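Local coordinates for putative extracellular solute-binding protein (Bordetella bronchiseptica, PDB 4P56) that probably serves as the periplasmic receptor of a TRAP transporter, holding mandelate in the cleft between its two lobes, at residues Leu29-Leu35 and Val85-Ser91; Leu140-His146 and Tyr234-Val240. One frame throughout, in Å; residues are numbered along the deposited sequence.

Contact 1 (Leu29-Leu35 and Val85-Ser91); sequences LTLSSWL and VDVTFVS
Backbone bonds tie T30 and S32 to V87, with a weak one from D86 N to T30 O. V87 N donates to T30 O at 2.9 Å, S32 N returns a longer bond to V87 O, and the single bridge L31-V87 lies between them, where L31 CA-H also approaches V87 O; the short strands 29-31 and 87-91 run roughly the same way, at 32° to each other.

Side chains extend this bridge in both directions. At one end the carboxylate of D86 accepts T30 N through the anti lone pair of OD2 (2.9 Å), while D86 N donates to T30 OG1. At the other, T88 OG1 donates to S32 O at 2.8 Å. W34 NE1 reaches F89 O at 2.9 Å, with that oxygen close to the indole plane.

The aromatic pair is oblique, its planes 34° apart. W34 CG sits between its own backbone N and carbonyl carbon (chi1 43°), a turn that swings the indole over the F89 ring until F89 CE2 is 3.3 Å from W34 CE2. L35 CD1 packs obliquely on the same phenyl ring, and S33 OG meets its edge, 3.6 Å from F89 CZ. Nearer the strand, L31 CD1 rests on V87 CG1.

Helix 40-56 covers L31, L35 and F89. A single backbone bridge thus joins strands of different sheets, beyond which segment 29-35 continues as a loop carrying W34 into the mandelate pocket of this family 7 solute-binding fold.

Contact 2 (Leu140-His146 and Tyr234-Val240); sequences LLGIYAH and YSDTHAV. With RMN ((R)-mandelic acid), chain D.
D236 OD2 is gripped from several directions in the mandelate site. The ligand hydroxyl O8 donates to it at 2.8 Å, S91 OG forms a further hydrogen bond, and H238 NE2 adds a weak one, with OD2 near the imidazole plane. Three partners should limit rotation of the carboxylate, which D236 holds with CG anti to its own nitrogen (chi1 179°).

H146, just past the end of strand 140-145, comes to the ligand from the other segment. Its ring lies across the D236 backbone, with D236 N over one face, and NE2 bonds a water at 2.8 Å. That water also binds Y234 OH and mandelate O8, and donates to the carboxylate atom O11. S235 OG donates to H146 O from above the carbonyl plane.

One step further in, Y144 OH and H238 ND1 share a hydrogen bond of 2.8 Å. H238 CB lies over the Y144 ring, 3.2 Å from CZ, so the tyrosine helps to hold the imidazole, whose edge is turned to the ligand ring at C2. V240 CG2 meets the edge of that tyrosine, 3.9 Å from CE2.

Beneath these groups Y144 and H238 form a hydrogen-bonded pair, flanked by the non-hydrogen-bonded pairs A145-T237 and I143-A239. V240 O accepts L141 N at 2.8 Å and, weakly, G142 N. The antiparallel ladder thus carries a classic beta bulge at L141-G142, and its opposite end opens into the mandelate pocket.

Overall arrangement
From the N terminus, strand 28-31 leads into helix 40-56, strand 62-65 and helix 76-81 before strand 87-91 returns to close contact 1. The chain then passes through helix 114-129 to strand 139-145. A second, longer excursion through strands including 149-153, 168-171 and 206-210 ends when strand 237-242 closes contact 2. The two loops follow in series, neither enclosing the other. Strand 87-91 unites them: it is bridged to 28-31 at one point in contact 1 and lies antiparallel to the central strand 237-242, where V90 bonds A239. Contact 1 ties the parallel N-terminal strands to the three-stranded sheet; contact 2 joins its central strand to the outer strand 139-145.

Contact 1 (Leu29-Leu35 and Val85-Ser91)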
ATOM      1  N   LEU A  29      -2.729  -5.409 -23.460  1.00 13.75           N
ATOM      2  CA  LEU A  29      -2.790  -6.062 -22.184  1.00 13.08           C
ATOM      3  C   LEU A  29      -4.028  -5.595 -21.436  1.00 13.22           C
ATOM      4  O   LEU A  29      -4.211  -4.387 -21.213  1.00 15.34           O
ATOM      5  CB  LEU A  29      -1.532  -5.730 -21.404  1.00 12.09           C
ATOM      6  CG  LEU A  29      -0.229  -6.256 -22.025  1.00 11.98           C
ATOM      7  CD1 LEU A  29       0.986  -5.591 -21.347  1.00 11.17           C
ATOM      8  CD2 LEU A  29      -0.141  -7.769 -21.904  1.00 12.09           C
ATOM      9  N   THR A  30      -4.871  -6.511 -21.010  1.00 13.46           N
ATOM     10  CA  THR A  30      -6.017  -6.073 -20.247  1.00 13.63           C
ATOM     11  C   THR A  30      -5.585  -5.826 -18.794  1.00 12.62           C
ATOM     12  O   THR A  30      -4.726  -6.539 -18.253  1.00 11.93           O
ATOM     13  CB  THR A  30      -7.171  -7.086 -20.296  1.00 14.36           C
ATOM     14  OG1 THR A  30      -6.715  -8.388 -19.886  1.00 13.97           O
ATOM     15  CG2 THR A  30      -7.731  -7.174 -21.721  1.00 15.56           C
ATOM     16  N   LEU A  31      -6.206  -4.819 -18.186  1.00 12.66           N
ATOM     17  CA  LEU A  31      -5.940  -4.376 -16.835  1.00 11.91           C
ATOM     18  C   LEU A  31      -7.256  -4.334 -16.053  1.00 12.28           C
ATOM     19  O   LEU A  31      -8.203  -3.705 -16.492  1.00 13.11           O
ATOM     20  CB  LEU A  31      -5.322  -2.976 -16.888  1.00 11.74           C
ATOM     21  CG  LEU A  31      -5.282  -2.214 -15.577  1.00 11.28           C
ATOM     22  CD1 LEU A  31      -4.350  -2.877 -14.560  1.00 10.35           C
ATOM     23  CD2 LEU A  31      -4.842  -0.767 -15.877  1.00 11.45           C
ATOM     24  N   SER A  32      -7.335  -5.013 -14.911  1.00 11.77           N
ATOM     25  CA  SER A  32      -8.493  -4.864 -14.038  1.00 12.08           C
ATOM     26  C   SER A  32      -8.111  -4.058 -12.807  1.00 11.47           C
ATOM     27  O   SER A  32      -7.056  -4.278 -12.227  1.00 10.66           O
ATOM     28  CB  SER A  32      -9.055  -6.217 -13.578  1.00 12.11           C
ATOM     29  OG  SER A  32     -10.256  -6.055 -12.827  1.00 12.54           O
ATOM     30  N   SER A  33      -8.986  -3.140 -12.413  1.00 12.38           N
ATOM     31  CA  SER A  33      -8.799  -2.366 -11.189  1.00 14.51           C
ATOM     32  C   SER A  33      -9.957  -2.532 -10.202  1.00 11.96           C
ATOM     33  O   SER A  33     -11.135  -2.520 -10.600  1.00 12.85           O
ATOM     34  CB  SER A  33      -8.695  -0.895 -11.546  1.00 14.64           C
ATOM     35  OG  SER A  33      -8.798  -0.126 -10.373  1.00 11.97           O
ATOM     36  N   TRP A  34      -9.627  -2.682  -8.926  1.00 11.34           N
ATOM     37  CA  TRP A  34     -10.645  -2.798  -7.887  1.00 11.64           C
ATOM     38  C   TRP A  34     -10.830  -1.450  -7.178  1.00 15.63           C
ATOM     39  O   TRP A  34     -11.545  -1.357  -6.191  1.00 12.22           O
ATOM     40  CB  TRP A  34     -10.303  -3.912  -6.894  1.00 10.92           C
ATOM     41  CG  TRP A  34      -8.850  -3.997  -6.442  1.00 11.11           C
ATOM     42  CD1 TRP A  34      -7.842  -4.666  -7.066  1.00  9.64           C
ATOM     43  CD2 TRP A  34      -8.252  -3.384  -5.279  1.00  9.60           C
ATOM     44  NE1 TRP A  34      -6.668  -4.529  -6.371  1.00  8.86           N
ATOM     45  CE2 TRP A  34      -6.897  -3.747  -5.266  1.00  8.90           C
ATOM     46  CE3 TRP A  34      -8.741  -2.566  -4.256  1.00  9.88           C
ATOM     47  CZ2 TRP A  34      -6.005  -3.314  -4.272  1.00  9.39           C
ATOM     48  CZ3 TRP A  34      -7.861  -2.139  -3.268  1.00  9.45           C
ATOM     49  CH2 TRP A  34      -6.511  -2.504  -3.287  1.00  8.76           C
ATOM     50  N   LEU A  35     -10.174  -0.412  -7.713  1.00 13.32           N
ATOM     51  CA  LEU A  35     -10.378   0.976  -7.275  1.00 12.58           C
ATOM     52  C   LEU A  35     -11.098   1.787  -8.350  1.00 13.65           C
ATOM     53  O   LEU A  35     -10.976   1.488  -9.525  1.00 14.81           O
ATOM     54  CB  LEU A  35      -9.038   1.625  -6.992  1.00 11.97           C
ATOM     55  CG  LEU A  35      -8.300   1.026  -5.788  1.00 11.10           C
ATOM     56  CD1 LEU A  35      -6.893   1.637  -5.631  1.00 10.60           C
ATOM     57  CD2 LEU A  35      -9.132   1.240  -4.513  1.00 11.47           C
ATOM     58  N   VAL A  85      -7.171 -11.850 -16.677  1.00 12.07           N
ATOM     59  CA  VAL A  85      -6.702 -10.525 -17.106  1.00 10.49           C
ATOM     60  C   VAL A  85      -5.201 -10.556 -17.123  1.00 12.52           C
ATOM     61  O   VAL A  85      -4.585 -11.438 -16.505  1.00 15.10           O
ATOM     62  CB  VAL A  85      -7.166  -9.371 -16.160  1.00 14.41           C
ATOM     63  CG1 VAL A  85      -8.690  -9.294 -16.142  1.00 24.49           C
ATOM     64  CG2 VAL A  85      -6.605  -9.548 -14.752  1.00 12.63           C
ATOM     65  N   ASP A  86      -4.588  -9.597 -17.820  1.00 11.32           N
ATOM     66  CA  ASP A  86      -3.157  -9.643 -18.036  1.00  9.36           C
ATOM     67  C   ASP A  86      -2.362  -8.940 -16.921  1.00  8.88           C
ATOM     68  O   ASP A  86      -1.283  -9.409 -16.561  1.00 10.19           O
ATOM     69  CB  ASP A  86      -2.788  -8.996 -19.369  1.00 11.09           C
ATOM     70  CG  ASP A  86      -3.260  -9.808 -20.573  1.00 14.58           C
ATOM     71  OD1 ASP A  86      -3.046 -11.042 -20.582  1.00 16.22           O
ATOM     72  OD2 ASP A  86      -3.862  -9.209 -21.497  1.00 11.16           O
ATOM     73  N   VAL A  87      -2.896  -7.837 -16.405  1.00  8.56           N
ATOM     74  CA  VAL A  87      -2.185  -6.980 -15.468  1.00  8.22           C
ATOM     75  C   VAL A  87      -3.112  -6.500 -14.360  1.00  7.95           C
ATOM     76  O   VAL A  87      -4.282  -6.220 -14.590  1.00  9.43           O
ATOM     77  CB  VAL A  87      -1.609  -5.740 -16.199  1.00  8.30           C
ATOM     78  CG1 VAL A  87      -0.948  -4.762 -15.232  1.00  8.29           C
ATOM     79  CG2 VAL A  87      -0.638  -6.205 -17.318  1.00 10.73           C
ATOM     80  N   THR A  88      -2.593  -6.431 -13.143  1.00  8.15           N
ATOM     81  CA  THR A  88      -3.327  -5.765 -12.098  1.00 11.90           C
ATOM     82  C   THR A  88      -2.403  -5.286 -10.996  1.00 10.76           C
ATOM     83  O   THR A  88      -1.200  -5.466 -11.081  1.00  8.14           O
ATOM     84  CB  THR A  88      -4.399  -6.680 -11.476  1.00  8.70           C
ATOM     85  OG1 THR A  88      -5.329  -5.864 -10.782  1.00  9.40           O
ATOM     86  CG2 THR A  88      -3.771  -7.651 -10.514  1.00  8.11           C
ATOM     87  N   PHE A  89      -3.000  -4.682  -9.970  1.00  7.74           N
ATOM     88  CA  PHE A  89      -2.288  -4.394  -8.717  1.00  8.52           C
ATOM     89  C   PHE A  89      -2.975  -5.108  -7.564  1.00 10.89           C
ATOM     90  O   PHE A  89      -4.198  -5.296  -7.577  1.00  9.02           O
ATOM     91  CB  PHE A  89      -2.237  -2.894  -8.444  1.00  7.32           C
ATOM     92  CG  PHE A  89      -3.586  -2.254  -8.368  1.00  7.67           C
ATOM     93  CD1 PHE A  89      -4.284  -1.921  -9.516  1.00 10.40           C
ATOM     94  CD2 PHE A  89      -4.162  -1.986  -7.142  1.00 11.07           C
ATOM     95  CE1 PHE A  89      -5.552  -1.335  -9.454  1.00  9.38           C
ATOM     96  CE2 PHE A  89      -5.438  -1.393  -7.070  1.00 13.68           C
ATOM     97  CZ  PHE A  89      -6.114  -1.060  -8.213  1.00 11.55           C
ATOM     98  N   VAL A  90      -2.189  -5.532  -6.578  1.00  9.66           N
ATOM     99  CA  VAL A  90      -2.749  -6.262  -5.449  1.00  7.22           C
ATOM    100  C   VAL A  90      -2.170  -5.684  -4.182  1.00  7.84           C
ATOM    101  O   VAL A  90      -1.017  -5.265  -4.173  1.00  8.17           O
ATOM    102  CB  VAL A  90      -2.406  -7.779  -5.514  1.00  7.46           C
ATOM    103  CG1 VAL A  90      -3.083  -8.443  -6.695  1.00 13.12           C
ATOM    104  CG2 VAL A  90      -0.901  -7.997  -5.567  1.00  8.66           C
ATOM    105  N   SER A  91      -2.965  -5.663  -3.118  1.00  7.44           N
ATOM    106  CA  SER A  91      -2.455  -5.203  -1.846  1.00  8.64           C
ATOM    107  C   SER A  91      -1.891  -6.374  -1.051  1.00  8.84           C
ATOM    108  O   SER A  91      -2.558  -7.363  -0.852  1.00 10.78           O
ATOM    109  CB  SER A  91      -3.525  -4.523  -0.994  1.00 14.36           C
ATOM    110  OG  SER A  91      -2.990  -4.322   0.318  1.00  9.17           O
TER

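Contact 2 (Leu140-His146 and Tyr234-Val240)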
ATOM      1  N   LEU A 140       6.334 -10.507 -11.259  1.00  8.86           N
ATOM      2  CA  LEU A 140       6.294  -9.302 -10.438  1.00  8.53           C
ATOM      3  C   LEU A 140       7.006  -8.182 -11.189  1.00  8.64           C
ATOM      4  O   LEU A 140       8.195  -8.262 -11.451  1.00  9.80           O
ATOM      5  CB  LEU A 140       6.993  -9.548  -9.098  1.00  8.08           C
ATOM      6  CG  LEU A 140       7.104  -8.367  -8.132  1.00  9.71           C
ATOM      7  CD1 LEU A 140       5.742  -7.828  -7.719  1.00  7.21           C
ATOM      8  CD2 LEU A 140       7.937  -8.746  -6.901  1.00 15.00           C
ATOM      9  N   LEU A 141       6.280  -7.130 -11.522  1.00  8.78           N
ATOM     10  CA  LEU A 141       6.884  -6.003 -12.235  1.00  9.39           C
ATOM     11  C   LEU A 141       7.456  -4.973 -11.236  1.00 11.85           C
ATOM     12  O   LEU A 141       8.526  -4.413 -11.455  1.00 10.58           O
ATOM     13  CB  LEU A 141       5.870  -5.343 -13.164  1.00  9.45           C
ATOM     14  CG  LEU A 141       5.438  -6.159 -14.369  1.00 10.50           C
ATOM     15  CD1 LEU A 141       4.341  -5.421 -15.135  1.00 13.97           C
ATOM     16  CD2 LEU A 141       6.630  -6.493 -15.341  1.00 10.71           C
ATOM     17  N   GLY A 142       6.754  -4.728 -10.139  1.00  8.20           N
ATOM     18  CA  GLY A 142       7.195  -3.701  -9.209  1.00  9.52           C
ATOM     19  C   GLY A 142       6.329  -3.643  -7.971  1.00  7.46           C
ATOM     20  O   GLY A 142       5.292  -4.296  -7.920  1.00  7.17           O
ATOM     21  N   ILE A 143       6.784  -2.880  -6.982  1.00  7.32           N
ATOM     22  CA  ILE A 143       6.070  -2.704  -5.745  1.00  6.87           C
ATOM     23  C   ILE A 143       6.079  -1.216  -5.438  1.00  7.03           C
ATOM     24  O   ILE A 143       7.015  -0.510  -5.777  1.00  8.39           O
ATOM     25  CB  ILE A 143       6.747  -3.476  -4.591  1.00  9.02           C
ATOM     26  CG1 ILE A 143       6.580  -4.980  -4.778  1.00  7.73           C
ATOM     27  CG2 ILE A 143       6.181  -3.038  -3.251  1.00 14.62           C
ATOM     28  CD1 ILE A 143       7.498  -5.816  -3.845  1.00 20.10           C
ATOM     29  N   TYR A 144       5.030  -0.743  -4.799  1.00  8.34           N
ATOM     30  CA  TYR A 144       4.981   0.617  -4.302  1.00  7.96           C
ATOM     31  C   TYR A 144       4.285   0.581  -2.929  1.00  6.68           C
ATOM     32  O   TYR A 144       3.735  -0.431  -2.525  1.00  6.31           O
ATOM     33  CB  TYR A 144       4.235   1.566  -5.284  1.00  8.32           C
ATOM     34  CG  TYR A 144       2.790   1.172  -5.587  1.00  7.08           C
ATOM     35  CD1 TYR A 144       1.775   1.437  -4.695  1.00  6.84           C
ATOM     36  CD2 TYR A 144       2.462   0.532  -6.757  1.00 11.28           C
ATOM     37  CE1 TYR A 144       0.469   1.074  -4.961  1.00  9.38           C
ATOM     38  CE2 TYR A 144       1.156   0.160  -7.039  1.00 13.05           C
ATOM     39  CZ  TYR A 144       0.167   0.428  -6.130  1.00  9.78           C
ATOM     40  OH  TYR A 144      -1.136   0.061  -6.398  1.00 11.93           O
ATOM     41  N   ALA A 145       4.299   1.710  -2.244  1.00 10.59           N
ATOM     42  CA  ALA A 145       3.653   1.821  -0.932  1.00 11.52           C
ATOM     43  C   ALA A 145       2.872   3.103  -0.932  1.00 14.92           C
ATOM     44  O   ALA A 145       3.218   4.023  -1.674  1.00 11.47           O
ATOM     45  CB  ALA A 145       4.692   1.858   0.149  1.00 14.47           C
ATOM     46  N   HIS A 146       1.827   3.192  -0.111  1.00 13.33           N
ATOM     47  CA  HIS A 146       1.165   4.470   0.050  1.00 12.93           C
ATOM     48  C   HIS A 146       1.852   5.316   1.129  1.00 13.02           C
ATOM     49  O   HIS A 146       2.908   4.940   1.654  1.00 12.40           O
ATOM     50  CB  HIS A 146      -0.364   4.309   0.257  1.00 10.35           C
ATOM     51  CG  HIS A 146      -0.808   3.656   1.547  1.00  8.20           C
ATOM     52  ND1 HIS A 146      -0.463   4.118   2.807  1.00  9.76           N
ATOM     53  CD2 HIS A 146      -1.713   2.665   1.762  1.00 10.58           C
ATOM     54  CE1 HIS A 146      -1.081   3.400   3.726  1.00 10.57           C
ATOM     55  NE2 HIS A 146      -1.850   2.505   3.118  1.00  9.02           N
ATOM     56  N   TYR A 234       1.576   3.298  10.204  1.00 14.03           N
ATOM     57  CA  TYR A 234       1.813   2.037   9.488  1.00 11.72           C
ATOM     58  C   TYR A 234       1.741   2.453   8.007  1.00 10.65           C
ATOM     59  O   TYR A 234       1.455   3.622   7.671  1.00 14.06           O
ATOM     60  CB  TYR A 234       0.696   0.999   9.781  1.00 15.44           C
ATOM     61  CG  TYR A 234      -0.525   1.417   9.032  1.00  8.49           C
ATOM     62  CD1 TYR A 234      -1.319   2.425   9.520  1.00  7.15           C
ATOM     63  CD2 TYR A 234      -0.822   0.889   7.773  1.00  6.56           C
ATOM     64  CE1 TYR A 234      -2.376   2.913   8.798  1.00 11.08           C
ATOM     65  CE2 TYR A 234      -1.896   1.349   7.055  1.00  6.82           C
ATOM     66  CZ  TYR A 234      -2.667   2.377   7.569  1.00  9.29           C
ATOM     67  OH  TYR A 234      -3.744   2.900   6.880  1.00 11.96           O
ATOM     68  N   SER A 235       2.033   1.531   7.113  1.00 12.80           N
ATOM     69  CA  SER A 235       1.754   1.767   5.709  1.00 10.91           C
ATOM     70  C   SER A 235       1.389   0.416   5.082  1.00 12.35           C
ATOM     71  O   SER A 235       1.235  -0.573   5.795  1.00  9.08           O
ATOM     72  CB  SER A 235       2.961   2.430   5.031  1.00 15.26           C
ATOM     73  OG  SER A 235       2.664   2.696   3.678  1.00 16.93           O
ATOM     74  N   ASP A 236       1.253   0.378   3.766  1.00  7.55           N
ATOM     75  CA  ASP A 236       0.861  -0.843   3.044  1.00  7.17           C
ATOM     76  C   ASP A 236       1.589  -0.798   1.714  1.00 15.23           C
ATOM     77  O   ASP A 236       1.908   0.298   1.210  1.00 10.44           O
ATOM     78  CB  ASP A 236      -0.651  -0.893   2.810  1.00 12.37           C
ATOM     79  CG  ASP A 236      -1.094  -2.144   2.051  1.00 16.19           C
ATOM     80  OD1 ASP A 236      -0.458  -3.234   2.183  1.00 13.39           O
ATOM     81  OD2 ASP A 236      -2.090  -2.027   1.291  1.00 18.47           O
ATOM     82  N   THR A 237       1.898  -1.977   1.173  1.00  9.62           N
ATOM     83  CA  THR A 237       2.588  -2.059  -0.111  1.00  8.92           C
ATOM     84  C   THR A 237       1.653  -2.751  -1.075  1.00  8.33           C
ATOM     85  O   THR A 237       0.882  -3.598  -0.667  1.00  8.67           O
ATOM     86  CB  THR A 237       3.936  -2.812  -0.014  1.00  9.42           C
ATOM     87  OG1 THR A 237       3.775  -4.050   0.689  1.00 11.69           O
ATOM     88  CG2 THR A 237       4.987  -1.959   0.757  1.00 11.17           C
ATOM     89  N   HIS A 238       1.729  -2.377  -2.340  1.00  7.66           N
ATOM     90  CA  HIS A 238       1.039  -3.086  -3.381  1.00  7.29           C
ATOM     91  C   HIS A 238       2.047  -3.625  -4.378  1.00  8.50           C
ATOM     92  O   HIS A 238       3.151  -3.099  -4.504  1.00  8.51           O
ATOM     93  CB  HIS A 238       0.101  -2.130  -4.130  1.00  6.99           C
ATOM     94  CG  HIS A 238      -1.038  -1.621  -3.319  1.00  7.47           C
ATOM     95  ND1 HIS A 238      -1.945  -0.713  -3.826  1.00  7.60           N
ATOM     96  CD2 HIS A 238      -1.406  -1.845  -2.032  1.00  8.09           C
ATOM     97  CE1 HIS A 238      -2.841  -0.425  -2.897  1.00 10.81           C
ATOM     98  NE2 HIS A 238      -2.532  -1.097  -1.799  1.00  8.55           N
ATOM     99  N   ALA A 239       1.650  -4.647  -5.118  1.00  6.99           N
ATOM    100  CA  ALA A 239       2.482  -5.179  -6.197  1.00  6.88           C
ATOM    101  C   ALA A 239       1.791  -4.972  -7.539  1.00  9.80           C
ATOM    102  O   ALA A 239       0.594  -5.157  -7.647  1.00  6.61           O
ATOM    103  CB  ALA A 239       2.753  -6.660  -5.976  1.00  7.52           C
ATOM    104  N   VAL A 240       2.554  -4.605  -8.572  1.00  6.51           N
ATOM    105  CA  VAL A 240       2.017  -4.651  -9.924  1.00  7.64           C
ATOM    106  C   VAL A 240       2.544  -5.950 -10.600  1.00  8.86           C
ATOM    107  O   VAL A 240       3.756  -6.213 -10.625  1.00 10.50           O
ATOM    108  CB  VAL A 240       2.421  -3.405 -10.709  1.00  6.21           C
ATOM    109  CG1 VAL A 240       1.966  -3.533 -12.159  1.00 14.11           C
ATOM    110  CG2 VAL A 240       1.814  -2.176 -10.066  1.00  7.18           C
TER
HETATM  111  C1  RMN D 401      -5.413   0.645   0.602  1.00 12.00           C
HETATM  112  C2  RMN D 401      -5.830   0.337  -0.684  1.00 11.00           C
HETATM  113  C3  RMN D 401      -6.212   1.336  -1.560  1.00 11.09           C
HETATM  114  C4  RMN D 401      -6.222   2.658  -1.150  1.00 16.28           C
HETATM  115  C5  RMN D 401      -5.816   2.974   0.144  1.00 17.20           C
HETATM  116  C6  RMN D 401      -5.413   1.967   1.005  1.00 18.17           C
HETATM  117  C7  RMN D 401      -5.015  -0.446   1.558  1.00 16.67           C
HETATM  118  C10 RMN D 401      -6.110  -0.622   2.567  1.00  7.00           C
HETATM  119  O8  RMN D 401      -3.886  -0.141   2.283  1.00 25.74           O
HETATM  120  O11 RMN D 401      -6.136   0.043   3.659  1.00 12.19           O
HETATM  121  O12 RMN D 401      -7.068  -1.409   2.301  1.00 11.61           O
HETATM  122  O   HOH W   1      -4.179   1.789   4.545  1.00  7.49           O